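Local coordinates for protein porin (Rhodobacter blasticus, PDB 3PRN) that forms trimeric outer-membrane channels that let small hydrophilic solutes, up to about 0.6 kDa, diffuse passively, at residues A[112-117]-A[191-196]; A[27-32]-A[53-58]. The protein carries 1 engineered substitution. All coordinates share one frame; numbering follows the deposited sequence.

Overall arrangement
Both contacts involve the wall of the same 16-stranded barrel, on opposite sides of the chain's centre, with their own centres 25 Å apart and nearest atoms about 7 Å apart. Interaction 2 joins neighbouring strands 25-39 and 46-56 of one hairpin; it is buried, held by antiparallel backbone hydrogen bonds, and carries charged groups and a magnesium ion, while the other face of its strands meets a second subunit. Interaction 1 is smaller and partly buried: a stretch without regular structure, from the long connection between helix 88-91 and strand 131-138, rests on the start of strand 193-200 by an isoleucine methyl, one weak hydrogen bond and a water, with no other subunit touching it.

Interaction 1: A[112-117]-A[191-196]; sequences SSFFAY and NDIAFV
Ile193 pushes its terminal methyl in among Ser112, Ser113 and Phe114, and that one carbon makes most of the apolar contact. CD1 of Ile193 lies 3.8 Å from CB of Phe114 and meets the ring obliquely near CG and CD2, the two side chains crossing at about a right angle. On the Ser112 side the same CD1 comes 3.8 Å from OG of Ser112, while the branch methyl CG2 of Ile193 rests 3.9 Å from CB of Ser112. The torsions explain the reach: CG1 of Ile193 sits between its backbone N and carbonyl carbon (chi1 63°), and the chain then runs out extended to CD1. Asn191 supplies the polar half. Its ND2 gives a weak, strongly bent hydrogen bond to Ser113 O (3.2 Å, 125° at the hydrogen), and its firmer partner is the carbonyl of Ala185. Water 1 closes a second link, accepting from Ser113 N at 3.0 Å and donating to Asn191 OD1 at 2.9 Å; OD1 also accepts from Leu217 N. The amide is therefore held at both its oxygen and its nitrogen. Phe89 of helix 88-91 touches both Ser112 and Ile193 and meets the Phe114 ring edge-to-face. Residues 112-117 lie against the start of strand 193-200, whose Ile193 also touches Thr182 of the adjacent strand 175-183; this is consistent with the loop that folds into the barrel in general porins.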
loop_
_atom_site.group_PDB
_atom_site.type_symbol
_atom_site.label_atom_id
_atom_site.label_comp_id
_atom_site.label_asym_id
_atom_site.label_seq_id
_atom_site.Cartn_x
_atom_site.Cartn_y
_atom_site.Cartn_z
ATOM N N SER A 112 -1.166 2.633 -31.771
ATOM C CA SER A 112 -1.515 4.056 -31.579
ATOM C C SER A 112 -1.372 4.393 -30.100
ATOM O O SER A 112 -1.095 3.497 -29.274
ATOM C CB SER A 112 -2.939 4.327 -32.067
ATOM O OG SER A 112 -3.826 3.353 -31.550
ATOM N N SER A 113 -1.445 5.642 -29.753
ATOM C CA SER A 113 -1.360 6.154 -28.396
ATOM C C SER A 113 -2.758 6.582 -27.971
ATOM O O SER A 113 -3.444 7.322 -28.686
ATOM C CB SER A 113 -0.579 7.487 -28.358
ATOM O OG SER A 113 0.812 7.232 -28.472
ATOM N N PHE A 114 -3.182 6.139 -26.825
ATOM C CA PHE A 114 -4.499 6.523 -26.316
ATOM C C PHE A 114 -4.502 6.327 -24.794
ATOM O O PHE A 114 -3.658 5.571 -24.293
ATOM C CB PHE A 114 -5.580 5.690 -26.998
ATOM C CG PHE A 114 -5.302 4.198 -26.930
ATOM C CD1 PHE A 114 -5.782 3.461 -25.849
ATOM C CD2 PHE A 114 -4.571 3.573 -27.946
ATOM C CE1 PHE A 114 -5.529 2.092 -25.774
ATOM C CE2 PHE A 114 -4.314 2.200 -27.869
ATOM C CZ PHE A 114 -4.792 1.459 -26.783
ATOM N N PHE A 115 -5.392 7.030 -24.098
ATOM C CA PHE A 115 -5.474 6.852 -22.642
ATOM C C PHE A 115 -6.124 5.506 -22.304
ATOM O O PHE A 115 -6.975 4.971 -23.019
ATOM C CB PHE A 115 -6.310 7.975 -22.022
ATOM C CG PHE A 115 -5.620 9.307 -22.047
ATOM C CD1 PHE A 115 -4.258 9.375 -21.738
ATOM C CD2 PHE A 115 -6.326 10.449 -22.360
ATOM C CE1 PHE A 115 -3.608 10.591 -21.758
ATOM C CE2 PHE A 115 -5.664 11.664 -22.372
ATOM C CZ PHE A 115 -4.337 11.739 -22.064
ATOM N N ALA A 116 -5.718 4.996 -21.133
ATOM C CA ALA A 116 -6.341 3.728 -20.660
ATOM C C ALA A 116 -6.223 3.749 -19.136
ATOM O O ALA A 116 -5.415 4.539 -18.602
ATOM C CB ALA A 116 -5.589 2.538 -21.257
ATOM N N TYR A 117 -6.889 2.831 -18.448
ATOM C CA TYR A 117 -6.718 2.779 -16.989
ATOM C C TYR A 117 -5.237 2.773 -16.578
ATOM O O TYR A 117 -4.468 1.963 -17.091
ATOM C CB TYR A 117 -7.352 1.461 -16.502
ATOM C CG TYR A 117 -7.346 1.271 -15.000
ATOM C CD1 TYR A 117 -8.158 2.011 -14.173
ATOM C CD2 TYR A 117 -6.485 0.335 -14.435
ATOM C CE1 TYR A 117 -8.148 1.815 -12.777
ATOM C CE2 TYR A 117 -6.474 0.117 -13.043
ATOM C CZ TYR A 117 -7.304 0.848 -12.236
ATOM O OH TYR A 117 -7.278 0.648 -10.863
ATOM N N ASN A 191 -4.998 13.454 -33.147
ATOM C CA ASN A 191 -4.644 12.016 -33.177
ATOM C C ASN A 191 -5.957 11.261 -33.139
ATOM O O ASN A 191 -6.401 10.886 -32.036
ATOM C CB ASN A 191 -3.765 11.746 -31.953
ATOM C CG ASN A 191 -3.283 10.320 -31.896
ATOM O OD1 ASN A 191 -3.082 9.672 -32.929
ATOM N ND2 ASN A 191 -3.106 9.795 -30.663
ATOM N N ASP A 192 -6.673 11.121 -34.241
ATOM C CA ASP A 192 -7.970 10.486 -34.231
ATOM C C ASP A 192 -7.826 9.031 -34.665
ATOM O O ASP A 192 -7.241 8.727 -35.721
ATOM C CB ASP A 192 -9.015 11.230 -35.057
ATOM C CG ASP A 192 -9.086 12.703 -34.722
ATOM O OD1 ASP A 192 -8.948 13.124 -33.559
ATOM O OD2 ASP A 192 -9.227 13.530 -35.684
ATOM N N ILE A 193 -8.268 8.100 -33.810
ATOM C CA ILE A 193 -7.993 6.697 -34.096
ATOM C C ILE A 193 -9.269 5.906 -34.217
ATOM O O ILE A 193 -10.321 6.336 -33.738
ATOM C CB ILE A 193 -7.026 6.121 -33.027
ATOM C CG1 ILE A 193 -7.671 6.161 -31.614
ATOM C CG2 ILE A 193 -5.720 6.893 -33.086
ATOM C CD1 ILE A 193 -6.754 5.507 -30.565
ATOM N N ALA A 194 -9.227 4.755 -34.880
ATOM C CA ALA A 194 -10.476 4.011 -35.057
ATOM C C ALA A 194 -10.162 2.524 -35.186
ATOM O O ALA A 194 -9.078 2.171 -35.603
ATOM C CB ALA A 194 -11.267 4.438 -36.286
ATOM N N PHE A 195 -11.124 1.717 -34.867
ATOM C CA PHE A 195 -11.010 0.289 -34.904
ATOM C C PHE A 195 -12.307 -0.327 -35.407
ATOM O O PHE A 195 -13.415 0.079 -35.036
ATOM C CB PHE A 195 -10.758 -0.227 -33.464
ATOM C CG PHE A 195 -11.152 -1.651 -33.210
ATOM C CD1 PHE A 195 -10.522 -2.692 -33.898
ATOM C CD2 PHE A 195 -12.050 -1.978 -32.191
ATOM C CE1 PHE A 195 -10.808 -4.017 -33.613
ATOM C CE2 PHE A 195 -12.375 -3.301 -31.930
ATOM C CZ PHE A 195 -11.731 -4.329 -32.595
ATOM N N VAL A 196 -12.164 -1.380 -36.207
ATOM C CA VAL A 196 -13.348 -2.146 -36.587
ATOM C C VAL A 196 -12.866 -3.601 -36.598
ATOM O O VAL A 196 -11.766 -3.833 -37.114
ATOM C CB VAL A 196 -13.847 -1.811 -38.010
ATOM C CG1 VAL A 196 -15.000 -2.742 -38.316
ATOM C CG2 VAL A 196 -14.329 -0.357 -38.083
HETATM O O HOH W 1 -1.795 7.165 -32.323
#

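Interaction 2: A[27-32]-A[53-58]; sequences ISSRLR and MQWDDG. With MG (magnesium ion), chain B.
Ser28 OG and Asp57 OD1 come together on one magnesium ion, OD1 of Asp57 at 2.1 Å from the metal, and waters 2, 3 and 4 add three further ligands. Ser29 N donates to the same OD1 from above the carboxylate plane (2.9 Å), which helps to hold the ligand oxygen in place, and Ser28 OG is also hydrogen-bonded to Glu103. Water 2 also donates to Ser29 O and to Asp56 OD1, passing the site on to a row of polar side chains. There Arg30 NE makes a nearly straight salt bridge to the syn lone pair of Asp56 OD1 (2.8 Å, 172°), the carboxylate standing perpendicular to the guanidinium plane. Asp56 OD2 takes Gln54 NE2 at 3.0 Å and a salt bridge from Lys120. Gln54, its CG swung away from its own N (chi1 -176°), lays NE2 over the Arg30 guanidinium, planes 18° apart, and turns OE1 to Arg32, whose NE (2.8 Å) and NH2 (3.0 Å) grip it side-on. A leucine in place of Gln54 would probably take this acceptor from the Arg32 guanidinium, leaving it freer to swing, and cost Asp56 OD2 one donor. Backbone bonds of the Leu31-Trp55 pair hold this register; across the sheet those two side chains pack on a second subunit. This is part of the antiparallel beta hairpin of strands 25-39 and 46-56 in the porin barrel wall, with the metal site where the second strand gives way to a loop.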
loop_
_atom_site.group_PDB
_atom_site.type_symbol
_atom_site.label_atom_id
_atom_site.label_comp_id
_atom_site.label_asym_id
_atom_site.label_seq_id
_atom_site.Cartn_x
_atom_site.Cartn_y
_atom_site.Cartn_z
ATOM N N ILE A 27 14.194 -13.033 -16.139
ATOM C CA ILE A 27 12.991 -13.558 -15.454
ATOM C C ILE A 27 12.039 -12.405 -15.250
ATOM O O ILE A 27 12.359 -11.445 -14.498
ATOM C CB ILE A 27 13.292 -14.221 -14.115
ATOM C CG1 ILE A 27 14.013 -15.559 -14.478
ATOM C CG2 ILE A 27 12.061 -14.535 -13.276
ATOM C CD1 ILE A 27 14.786 -16.087 -13.289
ATOM N N SER A 28 10.939 -12.392 -15.978
ATOM C CA SER A 28 9.999 -11.287 -15.905
ATOM C C SER A 28 8.806 -11.744 -15.055
ATOM O O SER A 28 8.230 -12.799 -15.337
ATOM C CB SER A 28 9.520 -10.889 -17.304
ATOM O OG SER A 28 8.477 -9.941 -17.238
ATOM N N SER A 29 8.368 -10.865 -14.158
ATOM C CA SER A 29 7.274 -11.262 -13.266
ATOM C C SER A 29 6.455 -10.065 -12.839
ATOM O O SER A 29 6.893 -8.917 -12.977
ATOM C CB SER A 29 7.886 -11.988 -12.051
ATOM O OG SER A 29 8.761 -11.137 -11.381
ATOM N N ARG A 30 5.241 -10.360 -12.358
ATOM C CA ARG A 30 4.331 -9.256 -11.986
ATOM C C ARG A 30 3.448 -9.738 -10.824
ATOM O O ARG A 30 2.982 -10.873 -10.841
ATOM C CB ARG A 30 3.439 -8.906 -13.180
ATOM C CG ARG A 30 2.241 -8.003 -12.795
ATOM C CD ARG A 30 1.382 -7.643 -13.978
ATOM N NE ARG A 30 2.073 -6.804 -14.935
ATOM C CZ ARG A 30 1.497 -6.338 -16.066
ATOM N NH1 ARG A 30 0.246 -6.609 -16.380
ATOM N NH2 ARG A 30 2.262 -5.593 -16.850
ATOM N N LEU A 31 3.210 -8.869 -9.859
ATOM C CA LEU A 31 2.227 -9.168 -8.823
ATOM C C LEU A 31 1.134 -8.086 -8.921
ATOM O O LEU A 31 1.508 -6.878 -8.901
ATOM C CB LEU A 31 2.848 -9.200 -7.443
ATOM C CG LEU A 31 1.832 -9.194 -6.279
ATOM C CD1 LEU A 31 1.007 -10.466 -6.350
ATOM C CD2 LEU A 31 2.572 -9.135 -4.956
ATOM N N ARG A 32 -0.129 -8.454 -9.091
ATOM C CA ARG A 32 -1.184 -7.457 -9.137
ATOM C C ARG A 32 -2.204 -7.746 -8.011
ATOM O O ARG A 32 -2.737 -8.877 -7.898
ATOM C CB ARG A 32 -1.930 -7.449 -10.504
ATOM C CG ARG A 32 -3.128 -6.471 -10.465
ATOM C CD ARG A 32 -3.912 -6.590 -11.809
ATOM N NE ARG A 32 -3.164 -5.886 -12.850
ATOM C CZ ARG A 32 -3.519 -5.774 -14.131
ATOM N NH1 ARG A 32 -4.669 -6.313 -14.584
ATOM N NH2 ARG A 32 -2.725 -5.100 -14.971
ATOM N N MET A 53 -2.523 -2.173 -6.608
ATOM C CA MET A 53 -1.133 -2.205 -6.174
ATOM C C MET A 53 -0.478 -3.251 -7.102
ATOM O O MET A 53 -0.845 -4.411 -7.125
ATOM C CB MET A 53 -0.930 -2.640 -4.714
ATOM C CG MET A 53 -1.509 -1.524 -3.783
ATOM S SD MET A 53 -1.328 -2.111 -2.032
ATOM C CE MET A 53 0.391 -1.650 -1.825
ATOM N N GLN A 54 0.357 -2.760 -8.041
ATOM C CA GLN A 54 1.001 -3.650 -8.979
ATOM C C GLN A 54 2.513 -3.449 -8.968
ATOM O O GLN A 54 2.942 -2.296 -9.009
ATOM C CB GLN A 54 0.503 -3.396 -10.394
ATOM C CG GLN A 54 1.068 -4.376 -11.446
ATOM C CD GLN A 54 0.399 -4.087 -12.788
ATOM O OE1 GLN A 54 -0.851 -4.222 -12.843
ATOM N NE2 GLN A 54 1.152 -3.704 -13.805
ATOM N N TRP A 55 3.234 -4.560 -8.931
ATOM C CA TRP A 55 4.680 -4.536 -8.989
ATOM C C TRP A 55 5.103 -5.323 -10.252
ATOM O O TRP A 55 4.546 -6.403 -10.548
ATOM C CB TRP A 55 5.278 -5.229 -7.719
ATOM C CG TRP A 55 6.791 -5.325 -7.824
ATOM C CD1 TRP A 55 7.708 -4.371 -7.467
ATOM C CD2 TRP A 55 7.540 -6.450 -8.321
ATOM N NE1 TRP A 55 8.969 -4.835 -7.698
ATOM C CE2 TRP A 55 8.912 -6.097 -8.242
ATOM C CE3 TRP A 55 7.194 -7.681 -8.876
ATOM C CZ2 TRP A 55 9.929 -6.943 -8.693
ATOM C CZ3 TRP A 55 8.195 -8.542 -9.307
ATOM C CH2 TRP A 55 9.581 -8.152 -9.210
ATOM N N ASP A 56 6.077 -4.801 -10.963
ATOM C CA ASP A 56 6.717 -5.470 -12.081
ATOM C C ASP A 56 8.235 -5.527 -11.878
ATOM O O ASP A 56 8.827 -4.635 -11.294
ATOM C CB ASP A 56 6.416 -4.721 -13.415
ATOM C CG ASP A 56 4.936 -4.922 -13.823
ATOM O OD1 ASP A 56 4.670 -5.889 -14.538
ATOM O OD2 ASP A 56 4.090 -4.083 -13.457
ATOM N N ASP A 57 8.871 -6.577 -12.393
ATOM C CA ASP A 57 10.340 -6.646 -12.312
ATOM C C ASP A 57 10.892 -5.388 -12.991
ATOM O O ASP A 57 10.370 -4.890 -14.005
ATOM C CB ASP A 57 10.883 -7.944 -12.936
ATOM C CG ASP A 57 10.622 -7.925 -14.428
ATOM O OD1 ASP A 57 9.498 -8.311 -14.830
ATOM O OD2 ASP A 57 11.508 -7.472 -15.190
ATOM N N GLY A 58 11.937 -4.840 -12.380
ATOM C CA GLY A 58 12.551 -3.602 -12.925
ATOM C C GLY A 58 11.979 -2.336 -12.313
ATOM O O GLY A 58 12.566 -1.259 -12.544
HETATM MG MG MG B . 8.628 -7.960 -16.725
HETATM O O HOH W 2 6.375 -7.720 -15.670
HETATM O O HOH W 3 8.566 -5.497 -16.345
HETATM O O HOH W 4 10.612 -7.382 -17.734
#